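Local coordinates for RegF protein (Neisseria gonorrhoeae, PDB 4HOJ) that binds glutathione as a homolog of the glutathione transferases and, as a stringent starvation protein A, probably serves in the stress response, at residues M4-G9 / H16-V21; V21-G26 / F190-T195; Y71-E74 / Q80-P83. All blocks are in the same frame, centred on the assembly; numbering follows the deposited sequence. Where two conformers were deposited one is given.

Contact 1: residues M4-G9 / H16-V21; sequences MTLYSG and HRCRFV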
ATOM      1  N   MET A   4     -21.225   4.971  10.388  1.00 26.10           N
ATOM      2  CA  MET A   4     -19.975   5.171   9.635  1.00 20.91           C
ATOM      3  C   MET A   4     -19.775   6.645   9.306  1.00 19.29           C
ATOM      4  O   MET A   4     -20.640   7.255   8.658  1.00 19.13           O
ATOM      5  CB  MET A   4     -20.052   4.401   8.333  1.00 26.25           C
ATOM      6  CG  MET A   4     -18.840   4.529   7.490  1.00 25.28           C
ATOM      7  SD  MET A   4     -18.801   3.403   6.060  1.00 23.17           S
ATOM      8  CE  MET A   4     -18.643   1.814   6.799  1.00 27.13           C
ATOM      9  N   THR A   5     -18.646   7.203   9.723  1.00 15.05           N
ATOM     10  CA  THR A   5     -18.388   8.629   9.612  1.00 14.66           C
ATOM     11  C   THR A   5     -17.084   8.824   8.843  1.00 12.54           C
ATOM     12  O   THR A   5     -16.062   8.235   9.178  1.00 12.93           O
ATOM     13  CB  THR A   5     -18.256   9.270  10.987  1.00 18.83           C
ATOM     14  OG1 THR A   5     -19.486   9.086  11.694  1.00 19.45           O
ATOM     15  CG2 THR A   5     -17.959  10.785  10.894  1.00 19.52           C
ATOM     16  N   LEU A   6     -17.095   9.649   7.808  1.00 12.06           N
ATOM     17  CA  LEU A   6     -15.920  10.035   7.078  1.00 10.66           C
ATOM     18  C   LEU A   6     -15.538  11.446   7.428  1.00 11.06           C
ATOM     19  O   LEU A   6     -16.342  12.377   7.210  1.00 12.41           O
ATOM     20  CB  LEU A   6     -16.153   9.964   5.558  1.00 12.05           C
ATOM     21  CG  LEU A   6     -14.932  10.263   4.701  1.00  9.42           C
ATOM     22  CD1 LEU A   6     -13.990   9.074   4.755  1.00 11.51           C
ATOM     23  CD2 LEU A   6     -15.356  10.550   3.249  1.00 12.12           C
ATOM     24  N   TYR A   7     -14.313  11.628   7.896  1.00 10.96           N
ATOM     25  CA  TYR A   7     -13.741  12.952   8.067  1.00  8.93           C
ATOM     26  C   TYR A   7     -13.064  13.321   6.784  1.00  8.56           C
ATOM     27  O   TYR A   7     -12.205  12.591   6.294  1.00  9.07           O
ATOM     28  CB  TYR A   7     -12.745  12.906   9.228  1.00 11.22           C
ATOM     29  CG  TYR A   7     -13.403  12.713  10.575  1.00 13.12           C
ATOM     30  CD1 TYR A   7     -13.726  11.459  11.064  1.00 13.23           C
ATOM     31  CD2 TYR A   7     -13.718  13.800  11.346  1.00 17.88           C
ATOM     32  CE1 TYR A   7     -14.323  11.268  12.271  1.00 14.93           C
ATOM     33  CE2 TYR A   7     -14.297  13.630  12.583  1.00 25.07           C
ATOM     34  CZ  TYR A   7     -14.613  12.361  13.029  1.00 19.95           C
ATOM     35  OH  TYR A   7     -15.211  12.221  14.273  1.00 23.76           O
ATOM     36  N   SER A   8     -13.511  14.444   6.197  1.00  9.97           N
ATOM     37  CA  SER A   8     -13.188  14.735   4.790  1.00  9.05           C
ATOM     38  C   SER A   8     -12.815  16.199   4.618  1.00  8.96           C
ATOM     39  O   SER A   8     -13.417  17.047   5.256  1.00 11.14           O
ATOM     40  CB  SER A   8     -14.468  14.450   3.978  1.00 10.34           C
ATOM     41  OG  SER A   8     -14.327  14.983   2.661  1.00 11.31           O
ATOM     42  N   GLY A   9     -11.835  16.477   3.781  1.00  9.09           N
ATOM     43  CA  GLY A   9     -11.567  17.857   3.378  1.00  9.57           C
ATOM     44  C   GLY A   9     -12.325  18.199   2.106  1.00  9.35           C
ATOM     45  O   GLY A   9     -12.353  17.403   1.163  1.00  8.83           O
ATOM     46  N   HIS A  16     -11.995  12.773  -1.564  1.00  7.68           N
ATOM     47  CA  HIS A  16     -12.874  12.646  -2.711  1.00  7.22           C
ATOM     48  C   HIS A  16     -12.991  11.158  -3.119  1.00  6.53           C
ATOM     49  O   HIS A  16     -14.087  10.658  -3.412  1.00  8.11           O
ATOM     50  CB  HIS A  16     -12.309  13.530  -3.809  1.00  7.28           C
ATOM     51  CG  HIS A  16     -13.205  13.705  -4.987  1.00  7.64           C
ATOM     52  ND1 HIS A  16     -12.805  14.465  -6.054  1.00  9.09           N
ATOM     53  CD2 HIS A  16     -14.425  13.170  -5.308  1.00  8.58           C
ATOM     54  CE1 HIS A  16     -13.767  14.455  -6.974  1.00 10.16           C
ATOM     55  NE2 HIS A  16     -14.759  13.666  -6.552  1.00  9.92           N
ATOM     56  N   ARG A  17     -11.876  10.407  -3.045  1.00  6.28           N
ATOM     57  CA  ARG A  17     -11.932   8.984  -3.411  1.00  6.75           C
ATOM     58  C   ARG A  17     -12.925   8.281  -2.509  1.00  6.42           C
ATOM     59  O   ARG A  17     -13.741   7.462  -2.976  1.00  8.40           O
ATOM     60  CB  ARG A  17     -10.575   8.261  -3.202  1.00  7.74           C
ATOM     61  CG  ARG A  17      -9.439   8.734  -4.021  1.00  6.47           C
ATOM     62  CD  ARG A  17      -8.175   7.994  -3.559  1.00  7.59           C
ATOM     63  NE  ARG A  17      -7.083   8.109  -4.530  1.00  7.95           N
ATOM     64  CZ  ARG A  17      -5.838   7.717  -4.238  1.00  7.07           C
ATOM     65  NH1 ARG A  17      -5.479   7.384  -2.980  1.00  8.11           N
ATOM     66  NH2 ARG A  17      -4.960   7.755  -5.221  1.00  8.76           N
ATOM     67  N   CYS A  18     -12.853   8.564  -1.199  1.00  7.76           N
ATOM     68  CA  CYS A  18     -13.712   7.855  -0.235  1.00  8.47           C
ATOM     69  C   CYS A  18     -15.165   8.282  -0.378  1.00  8.95           C
ATOM     70  O   CYS A  18     -16.069   7.442  -0.323  1.00  9.66           O
ATOM     71  CB  CYS A  18     -13.218   8.119   1.182  1.00  8.57           C
ATOM     72  SG  CYS A  18     -11.512   7.590   1.470  1.00  9.21           S
ATOM     73  N   ARG A  19     -15.439   9.560  -0.636  1.00  8.48           N
ATOM     74  CA  ARG A  19     -16.793  10.023  -0.911  1.00  7.94           C
ATOM     75  C   ARG A  19     -17.353   9.321  -2.132  1.00  8.54           C
ATOM     76  O   ARG A  19     -18.511   8.889  -2.120  1.00  9.58           O
ATOM     77  CB  ARG A  19     -16.813  11.570  -1.026  1.00  9.77           C
ATOM     78  CG  ARG A  19     -16.641  12.252   0.337  1.00  9.63           C
ATOM     79  CD  ARG A  19     -16.707  13.770   0.166  1.00 10.11           C
ATOM     80  NE  ARG A  19     -15.400  14.409   0.002  1.00 10.09           N
ATOM     81  CZ  ARG A  19     -14.942  14.992  -1.114  1.00  8.71           C
ATOM     82  NH1 ARG A  19     -13.820  15.750  -1.060  1.00  8.85           N
ATOM     83  NH2 ARG A  19     -15.595  14.897  -2.244  1.00 10.05           N
ATOM     84  N   PHE A  20     -16.520   9.162  -3.162  1.00  8.78           N
ATOM     85  CA  PHE A  20     -16.971   8.480  -4.372  1.00  8.56           C
ATOM     86  C   PHE A  20     -17.395   7.026  -4.049  1.00  9.13           C
ATOM     87  O   PHE A  20     -18.482   6.581  -4.432  1.00 10.88           O
ATOM     88  CB  PHE A  20     -15.839   8.593  -5.379  1.00  8.64           C
ATOM     89  CG  PHE A  20     -16.171   8.135  -6.787  1.00  9.05           C
ATOM     90  CD1 PHE A  20     -17.447   7.786  -7.205  1.00 10.30           C
ATOM     91  CD2 PHE A  20     -15.111   8.070  -7.705  1.00  9.71           C
ATOM     92  CE1 PHE A  20     -17.665   7.389  -8.549  1.00 11.43           C
ATOM     93  CE2 PHE A  20     -15.302   7.688  -9.018  1.00 10.81           C
ATOM     94  CZ  PHE A  20     -16.591   7.320  -9.453  1.00 10.66           C
ATOM     95  N   VAL A  21     -16.554   6.283  -3.308  1.00  9.21           N
ATOM     96  CA  VAL A  21     -16.923   4.930  -2.932  1.00 11.74           C
ATOM     97  C   VAL A  21     -18.198   4.911  -2.127  1.00 11.28           C
ATOM     98  O   VAL A  21     -19.059   4.060  -2.369  1.00 12.18           O
ATOM     99  CB  VAL A  21     -15.781   4.192  -2.156  1.00 11.51           C
ATOM    100  CG1 VAL A  21     -16.276   2.809  -1.659  1.00 16.63           C
ATOM    101  CG2 VAL A  21     -14.569   3.989  -3.023  1.00 16.69           C
TER
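Two polar bonds join R19, on the helix, to the end of the strand. R19 NE donates to S8 OG at 2.9 Å, with the hydroxyl in the guanidinium plane, and R19 NH1 reaches the carbonyl G9 O at 3.1 Å, tilted 20° from that plane. The grip on G9 lies close to C12, which binds glutathione covalently. A bend at chi3 (-94°) turns the guanidinium so that this edge faces the strand, while H16 CA lies over one of its faces. R19 NH2 is spent elsewhere, on the carbonyl of A193 and the carboxylate of E198.

The apolar part lies two residues earlier on the strand, at L6. This side chain forks over the helix: CD1 rests 3.8 Å from C18 CB, and CD2 sits 3.6 Å from R19 CG, the leucine crossing the arginine stem at about a right angle.

Strand 5-8 and the 16-21 part of helix 13-25 run roughly antiparallel, 149° between their directions, as the first strand and helix of the beta-alpha-beta unit in a thioredoxin-like glutathione transferase domain. All five touching residues are buried. With three nitrogens of R19 bonded, the guanidinium is fixed in rotation, and its charge is probably balanced by E198.

Contact 2: residues V21-G26 / F190-T195; sequences VLYEKG and FIEALT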
ATOM      1  N   VAL A  21     -16.554   6.283  -3.308  1.00  9.21           N
ATOM      2  CA  VAL A  21     -16.923   4.930  -2.932  1.00 11.74           C
ATOM      3  C   VAL A  21     -18.198   4.911  -2.127  1.00 11.28           C
ATOM      4  O   VAL A  21     -19.059   4.060  -2.369  1.00 12.18           O
ATOM      5  CB  VAL A  21     -15.781   4.192  -2.156  1.00 11.51           C
ATOM      6  CG1 VAL A  21     -16.276   2.809  -1.659  1.00 16.63           C
ATOM      7  CG2 VAL A  21     -14.569   3.989  -3.023  1.00 16.69           C
ATOM      8  N   LEU A  22     -18.339   5.801  -1.153  1.00 10.22           N
ATOM      9  CA  LEU A  22     -19.513   5.775  -0.288  1.00 10.40           C
ATOM     10  C   LEU A  22     -20.780   5.973  -1.071  1.00 12.83           C
ATOM     11  O   LEU A  22     -21.759   5.259  -0.854  1.00 13.19           O
ATOM     12  CB  LEU A  22     -19.356   6.780   0.862  1.00 12.43           C
ATOM     13  CG  LEU A  22     -18.336   6.333   1.912  1.00 12.16           C
ATOM     14  CD1 LEU A  22     -17.907   7.542   2.736  1.00 16.60           C
ATOM     15  CD2 LEU A  22     -18.923   5.250   2.790  1.00 13.95           C
ATOM     16  N   TYR A  23     -20.779   6.907  -2.023  1.00 11.50           N
ATOM     17  CA  TYR A  23     -21.963   7.089  -2.845  1.00 13.78           C
ATOM     18  C   TYR A  23     -22.195   5.973  -3.848  1.00 13.79           C
ATOM     19  O   TYR A  23     -23.351   5.662  -4.149  1.00 16.61           O
ATOM     20  CB  TYR A  23     -21.935   8.466  -3.504  1.00 13.81           C
ATOM     21  CG  TYR A  23     -22.318   9.589  -2.549  1.00 13.50           C
ATOM     22  CD1 TYR A  23     -23.638   9.735  -2.170  1.00 16.73           C
ATOM     23  CD2 TYR A  23     -21.377  10.459  -2.023  1.00 13.98           C
ATOM     24  CE1 TYR A  23     -24.008  10.739  -1.314  1.00 18.77           C
ATOM     25  CE2 TYR A  23     -21.740  11.483  -1.152  1.00 17.25           C
ATOM     26  CZ  TYR A  23     -23.065  11.590  -0.806  1.00 18.37           C
ATOM     27  OH  TYR A  23     -23.519  12.575   0.050  1.00 26.07           O
ATOM     28  N   GLU A  24     -21.122   5.300  -4.290  1.00 12.45           N
ATOM     29  CA  GLU A  24     -21.345   4.135  -5.161  1.00 14.13           C
ATOM     30  C   GLU A  24     -22.029   3.013  -4.382  1.00 17.01           C
ATOM     31  O   GLU A  24     -22.832   2.299  -4.955  1.00 16.97           O
ATOM     32  CB  GLU A  24     -19.998   3.591  -5.747  1.00 12.25           C
ATOM     33  CG  GLU A  24     -19.370   4.439  -6.861  1.00 13.81           C
ATOM     34  CD  GLU A  24     -20.064   4.245  -8.199  1.00 14.87           C
ATOM     35  OE1 GLU A  24     -20.638   3.139  -8.423  1.00 17.44           O
ATOM     36  OE2 GLU A  24     -20.058   5.152  -9.028  1.00 15.10           O
ATOM     37  N   LYS A  25     -21.698   2.820  -3.100  1.00 15.49           N
ATOM     38  CA  LYS A  25     -22.328   1.765  -2.297  1.00 17.65           C
ATOM     39  C   LYS A  25     -23.717   2.129  -1.845  1.00 21.23           C
ATOM     40  O   LYS A  25     -24.532   1.241  -1.595  1.00 22.55           O
ATOM     41  CB  LYS A  25     -21.443   1.450  -1.085  1.00 19.60           C
ATOM     42  CG  LYS A  25     -20.060   0.917  -1.443  1.00 17.82           C
ATOM     43  CD  LYS A  25     -20.161  -0.474  -2.082  1.00 14.99           C
ATOM     44  CE  LYS A  25     -18.745  -1.104  -2.154  1.00 19.11           C
ATOM     45  NZ  LYS A  25     -18.775  -2.579  -2.468  1.00 17.75           N
ATOM     46  N   GLY A  26     -23.987   3.422  -1.683  1.00 18.73           N
ATOM     47  CA  GLY A  26     -25.349   3.832  -1.394  1.00 22.90           C
ATOM     48  C   GLY A  26     -25.870   3.586   0.013  1.00 25.08           C
ATOM     49  O   GLY A  26     -27.073   3.696   0.218  1.00 27.81           O
ATOM     50  N   PHE A 190     -20.452   9.723  -8.839  1.00 12.02           N
ATOM     51  CA  PHE A 190     -19.358  10.669  -8.921  1.00 11.42           C
ATOM     52  C   PHE A 190     -19.899  12.076  -8.675  1.00 12.43           C
ATOM     53  O   PHE A 190     -19.321  12.839  -7.881  1.00 12.86           O
ATOM     54  CB  PHE A 190     -18.630  10.574 -10.271  1.00 11.75           C
ATOM     55  CG  PHE A 190     -17.492  11.540 -10.360  1.00 10.81           C
ATOM     56  CD1 PHE A 190     -17.733  12.840 -10.799  1.00 11.64           C
ATOM     57  CD2 PHE A 190     -16.205  11.182  -9.947  1.00 11.58           C
ATOM     58  CE1 PHE A 190     -16.682  13.776 -10.804  1.00 11.16           C
ATOM     59  CE2 PHE A 190     -15.159  12.108  -9.949  1.00 10.51           C
ATOM     60  CZ  PHE A 190     -15.406  13.418 -10.390  1.00 11.31           C
ATOM     61  N   ILE A 191     -20.944  12.421  -9.386  0.87 12.84           N
ATOM     62  CA  ILE A 191     -21.548  13.731  -9.181  0.87 15.05           C
ATOM     63  C   ILE A 191     -22.035  13.963  -7.751  0.87 15.06           C
ATOM     64  O   ILE A 191     -21.781  15.042  -7.174  0.87 14.04           O
ATOM     65  CB  ILE A 191     -22.666  13.957 -10.162  0.87 17.07           C
ATOM     66  CG1 ILE A 191     -22.097  13.969 -11.575  0.87 19.16           C
ATOM     67  CG2 ILE A 191     -23.396  15.278  -9.885  0.87 18.89           C
ATOM     68  CD1 ILE A 191     -23.129  13.567 -12.600  0.87 20.86           C
ATOM     69  N   GLU A 192     -22.675  12.938  -7.157  1.00 14.14           N
ATOM     70  CA  GLU A 192     -23.095  13.044  -5.757  1.00 14.29           C
ATOM     71  C   GLU A 192     -21.951  13.296  -4.802  1.00 11.87           C
ATOM     72  O   GLU A 192     -22.087  14.000  -3.811  1.00 14.56           O
ATOM     73  CB  GLU A 192     -23.775  11.767  -5.276  1.00 14.61           C
ATOM     74  CG  GLU A 192     -25.137  11.467  -5.872  1.00 18.82           C
ATOM     75  CD  GLU A 192     -25.664  10.122  -5.381  1.00 25.12           C
ATOM     76  OE1 GLU A 192     -25.010   9.068  -5.558  1.00 24.41           O
ATOM     77  OE2 GLU A 192     -26.767  10.105  -4.817  1.00 32.58           O
ATOM     78  N   ALA A 193     -20.805  12.681  -5.069  1.00 11.05           N
ATOM     79  CA  ALA A 193     -19.652  12.793  -4.209  1.00  9.90           C
ATOM     80  C   ALA A 193     -18.924  14.110  -4.235  1.00  9.97           C
ATOM     81  O   ALA A 193     -18.187  14.445  -3.277  1.00 11.84           O
ATOM     82  CB  ALA A 193     -18.673  11.697  -4.543  1.00 10.10           C
ATOM     83  N   LEU A 194     -19.127  14.918  -5.287  1.00 10.11           N
ATOM     84  CA  LEU A 194     -18.438  16.218  -5.387  1.00 10.07           C
ATOM     85  C   LEU A 194     -18.945  17.163  -4.318  1.00 10.42           C
ATOM     86  O   LEU A 194     -20.163  17.308  -4.110  1.00 11.58           O
ATOM     87  CB  LEU A 194     -18.736  16.853  -6.753  1.00 11.22           C
ATOM     88  CG  LEU A 194     -18.080  16.162  -7.969  1.00 10.29           C
ATOM     89  CD1 LEU A 194     -18.710  16.727  -9.243  1.00 12.05           C
ATOM     90  CD2 LEU A 194     -16.583  16.388  -7.978  1.00 11.04           C
ATOM     91  N   THR A 195     -18.022  17.850  -3.664  1.00  9.16           N
ATOM     92  CA  THR A 195     -18.440  18.962  -2.838  1.00 10.78           C
ATOM     93  C   THR A 195     -18.719  20.229  -3.721  1.00  9.94           C
ATOM     94  O   THR A 195     -18.279  20.291  -4.883  1.00  9.85           O
ATOM     95  CB  THR A 195     -17.347  19.297  -1.798  1.00  8.90           C
ATOM     96  OG1 THR A 195     -16.253  19.920  -2.471  1.00  9.19           O
ATOM     97  CG2 THR A 195     -16.846  18.084  -1.028  1.00  9.73           C
TER
HETATM   98  O   HOH W   1     -25.640   7.074  -3.611  1.00 24.94           O
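Y23 and A193 bring the backbones of helix 13-25 and the end of helix 188-193 closest, their CA atoms 6.3 Å apart. The Y23 side chain does most of the touching. Its chi1 of -77° sets CG beside the backbone N and lays the ring across the last turn of the other helix. E192 CB sits over one face, 3.9 Å from the ring centroid and 21° off the normal, a CH-pi contact displaced toward the CD1 side of the rim. The carbonyl E192 O lies over the same face, 3.7 Å from Y23 CE2. At the CD2 corner the ring meets A193, whose CA comes obliquely to 3.6 Å and whose methyl CB packs at 3.9 Å.

Past its CB, the extended E192 chain crosses the tyrosine at a slant, its carboxylate plane 49° from that of the ring. A water lying in the ring plane, at its edge, joins the two segments: it donates to the carbonyl Y23 O at 2.7 Å and to E192 OE1 at 2.9 Å, although other acceptors may compete for its protons.

F29 meets the Y23 ring edge-to-face, and nearby E24 forms a salt bridge with R187. The contact thus ties the helix of the thioredoxin-like domain to a helix near the C-terminal end of the chain. Its direct touches are apolar or weakly polar, so the fit probably rests on the ring lying against the helix end, and the polar link passes through the water at a partly exposed margin.

Contact 3: residues Y71-E74 / Q80-P83; sequences YIDE and QLMP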
ATOM      1  N   TYR A  71     -11.705  -1.364   2.862  1.00 11.00           N
ATOM      2  CA  TYR A  71     -12.622  -1.710   3.935  1.00 13.81           C
ATOM      3  C   TYR A  71     -14.061  -1.527   3.484  1.00 11.18           C
ATOM      4  O   TYR A  71     -14.869  -2.439   3.627  1.00 14.14           O
ATOM      5  CB  TYR A  71     -12.310  -0.891   5.213  1.00 11.60           C
ATOM      6  CG  TYR A  71     -13.353  -1.084   6.261  1.00 12.62           C
ATOM      7  CD1 TYR A  71     -13.414  -2.250   7.005  1.00 15.11           C
ATOM      8  CD2 TYR A  71     -14.275  -0.088   6.521  1.00 14.03           C
ATOM      9  CE1 TYR A  71     -14.380  -2.419   7.985  1.00 16.63           C
ATOM     10  CE2 TYR A  71     -15.263  -0.247   7.492  1.00 17.67           C
ATOM     11  CZ  TYR A  71     -15.314  -1.405   8.212  1.00 18.12           C
ATOM     12  OH  TYR A  71     -16.255  -1.562   9.195  1.00 21.04           O
ATOM     13  N   ILE A  72     -14.386  -0.369   2.921  1.00 12.40           N
ATOM     14  CA  ILE A  72     -15.759  -0.122   2.532  1.00 15.34           C
ATOM     15  C   ILE A  72     -16.230  -1.201   1.530  1.00 13.45           C
ATOM     16  O   ILE A  72     -17.361  -1.688   1.606  1.00 14.34           O
ATOM     17  CB  ILE A  72     -15.926   1.291   1.994  1.00 11.45           C
ATOM     18  CG1 ILE A  72     -15.705   2.294   3.109  1.00 12.20           C
ATOM     19  CG2 ILE A  72     -17.373   1.451   1.451  1.00 14.45           C
ATOM     20  CD1 ILE A  72     -15.499   3.708   2.568  1.00 12.63           C
ATOM     21  N   ASP A  73     -15.345  -1.553   0.594  1.00 12.47           N
ATOM     22  CA  ASP A  73     -15.718  -2.522  -0.418  1.00 15.08           C
ATOM     23  C   ASP A  73     -16.026  -3.879   0.202  1.00 15.84           C
ATOM     24  O   ASP A  73     -16.898  -4.608  -0.293  1.00 17.82           O
ATOM     25  CB  ASP A  73     -14.592  -2.668  -1.449  1.00 13.24           C
ATOM     26  CG  ASP A  73     -15.045  -3.333  -2.716  1.00 17.28           C
ATOM     27  OD1 ASP A  73     -16.198  -3.066  -3.165  1.00 16.57           O
ATOM     28  OD2 ASP A  73     -14.284  -4.135  -3.293  1.00 20.75           O
ATOM     29  N   GLU A  74     -15.298  -4.243   1.262  1.00 14.69           N
ATOM     30  CA  GLU A  74     -15.503  -5.524   1.903  1.00 16.66           C
ATOM     31  C   GLU A  74     -16.690  -5.459   2.860  1.00 18.48           C
ATOM     32  O   GLU A  74     -17.428  -6.452   3.019  1.00 21.78           O
ATOM     33  CB  GLU A  74     -14.213  -6.037   2.589  1.00 17.29           C
ATOM     34  CG  GLU A  74     -13.109  -6.376   1.576  1.00 18.96           C
ATOM     35  CD  GLU A  74     -11.916  -7.091   2.186  1.00 23.08           C
ATOM     36  OE1 GLU A  74     -11.825  -7.117   3.440  1.00 19.63           O
ATOM     37  OE2 GLU A  74     -11.081  -7.614   1.397  1.00 22.78           O
ATOM     38  N   GLN A  80     -19.964  -4.954  -5.894  1.00 28.47           N
ATOM     39  CA  GLN A  80     -18.510  -5.150  -5.786  1.00 27.04           C
ATOM     40  C   GLN A  80     -17.694  -4.154  -6.611  1.00 26.58           C
ATOM     41  O   GLN A  80     -17.958  -3.953  -7.797  1.00 36.06           O
ATOM     42  CB  GLN A  80     -18.117  -6.568  -6.221  1.00 33.39           C
ATOM     43  CG  GLN A  80     -18.894  -7.666  -5.511  1.00 47.15           C
ATOM     44  CD  GLN A  80     -18.958  -8.975  -6.297  1.00 50.68           C
ATOM     45  OE1 GLN A  80     -19.058  -8.982  -7.533  1.00 53.82           O
ATOM     46  NE2 GLN A  80     -18.914 -10.090  -5.575  1.00 50.23           N
ATOM     47  N   LEU A  81     -16.717  -3.511  -5.982  1.00 25.91           N
ATOM     48  CA  LEU A  81     -15.886  -2.571  -6.690  1.00 29.24           C
ATOM     49  C   LEU A  81     -14.564  -3.201  -7.093  1.00 30.22           C
ATOM     50  O   LEU A  81     -13.728  -2.567  -7.643  1.00 25.78           O
ATOM     51  CB  LEU A  81     -15.718  -1.236  -5.906  1.00 27.09           C
ATOM     52  CG  LEU A  81     -17.014  -0.424  -5.854  1.00 31.24           C
ATOM     53  CD1 LEU A  81     -16.833   0.847  -5.041  1.00 33.22           C
ATOM     54  CD2 LEU A  81     -17.464  -0.125  -7.272  1.00 34.23           C
ATOM     55  N   MET A  82     -14.399  -4.503  -6.876  1.00 25.93           N
ATOM     56  CA  MET A  82     -13.230  -5.205  -7.389  1.00 28.28           C
ATOM     57  C   MET A  82     -13.661  -6.444  -8.159  1.00 26.95           C
ATOM     58  O   MET A  82     -14.674  -7.046  -7.849  1.00 27.47           O
ATOM     59  CB  MET A  82     -12.293  -5.613  -6.243  1.00 25.93           C
ATOM     60  CG  MET A  82     -11.731  -4.474  -5.374  1.00 28.18           C
ATOM     61  SD  MET A  82     -10.338  -3.609  -6.140  1.00 37.57           S
ATOM     62  CE  MET A  82      -8.926  -4.235  -5.127  1.00 25.99           C
ATOM     63  N   PRO A  83     -12.834  -6.909  -9.122  1.00 32.23           N
ATOM     64  CA  PRO A  83     -13.073  -8.224  -9.757  1.00 30.39           C
ATOM     65  C   PRO A  83     -12.990  -9.340  -8.736  1.00 31.56           C
ATOM     66  O   PRO A  83     -12.403  -9.133  -7.683  1.00 28.58           O
ATOM     67  CB  PRO A  83     -11.933  -8.340 -10.761  1.00 32.51           C
ATOM     68  CG  PRO A  83     -10.925  -7.276 -10.358  1.00 34.48           C
ATOM     69  CD  PRO A  83     -11.691  -6.198  -9.720  1.00 35.18           C
TER
HETATM   70  O   HOH W   2     -15.470  -6.180  -4.539  1.00 25.68           O
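D73 holds the loop at L81 and M82, with OD1 directly and OD2 through a water, and it contributes far more buried surface than any other residue here. Its CG stands anti to the backbone N (chi1 -163°), which carries the carboxylate from the helix toward the loop. OD1 takes the backbone N-H of L81 at 2.9 Å, on its syn side and 20° out of the carboxylate plane, with a fairly straight N-H...O angle of 152°. The same oxygen forms a salt bridge with K25, so two donors grip one atom; the lysine charge probably helps to keep the buried acid ionised.

L81 offers more than its N-H. Its CB lies 3.3 Å from D73 OD1, beside the bonded nitrogen, and the rest of the side chain goes on to V21 and M151.

M82 approaches the other oxygen: its CG is 3.3 Å from D73 OD2, the two side chains crossing at a slant. A water completes this half, donating to D73 OD2 at 2.7 Å and accepting from M82 N at 3.1 Å. One carboxylate therefore serves two successive backbone amides, one directly and the other through water, which should limit how far this irregular segment can shift.

The segment 80-83 belongs to the connection between helix 65-75 and helix 86-102, and it folds back against the helix it has just left. Helix 151-161 covers the site through M151, which touches D73, L81 and M82, while helix 13-25 supplies K25 and V21. Beyond D73, E74 forms salt bridges with R89 and R93 of the second subunit, placing this helix turn beside the dimer interface.

Helix 13-25 connects all three sites. Contacts 1 and 2 share V21 and have centres about 9 Å apart; they are coupled by R19 NH2, which lies 2.8 Å from A193 O in a probable hydrogen bond. Contact 3 lies about 15 Å from each of the others, centre to centre. It meets contact 2 through the salt bridge of K25 NZ to D73 OD1, 2.7 Å long, and both through V21 CG1, 3.6 Å from I72 CG2. Contact 1 is nearest the ligand: G9 comes within about 6 Å of the bound glutathione, nearest atoms, and the C18 side chain within about 4 Å of that of S65, a glutathione-binding residue. Contact 3 is remote from the pocket.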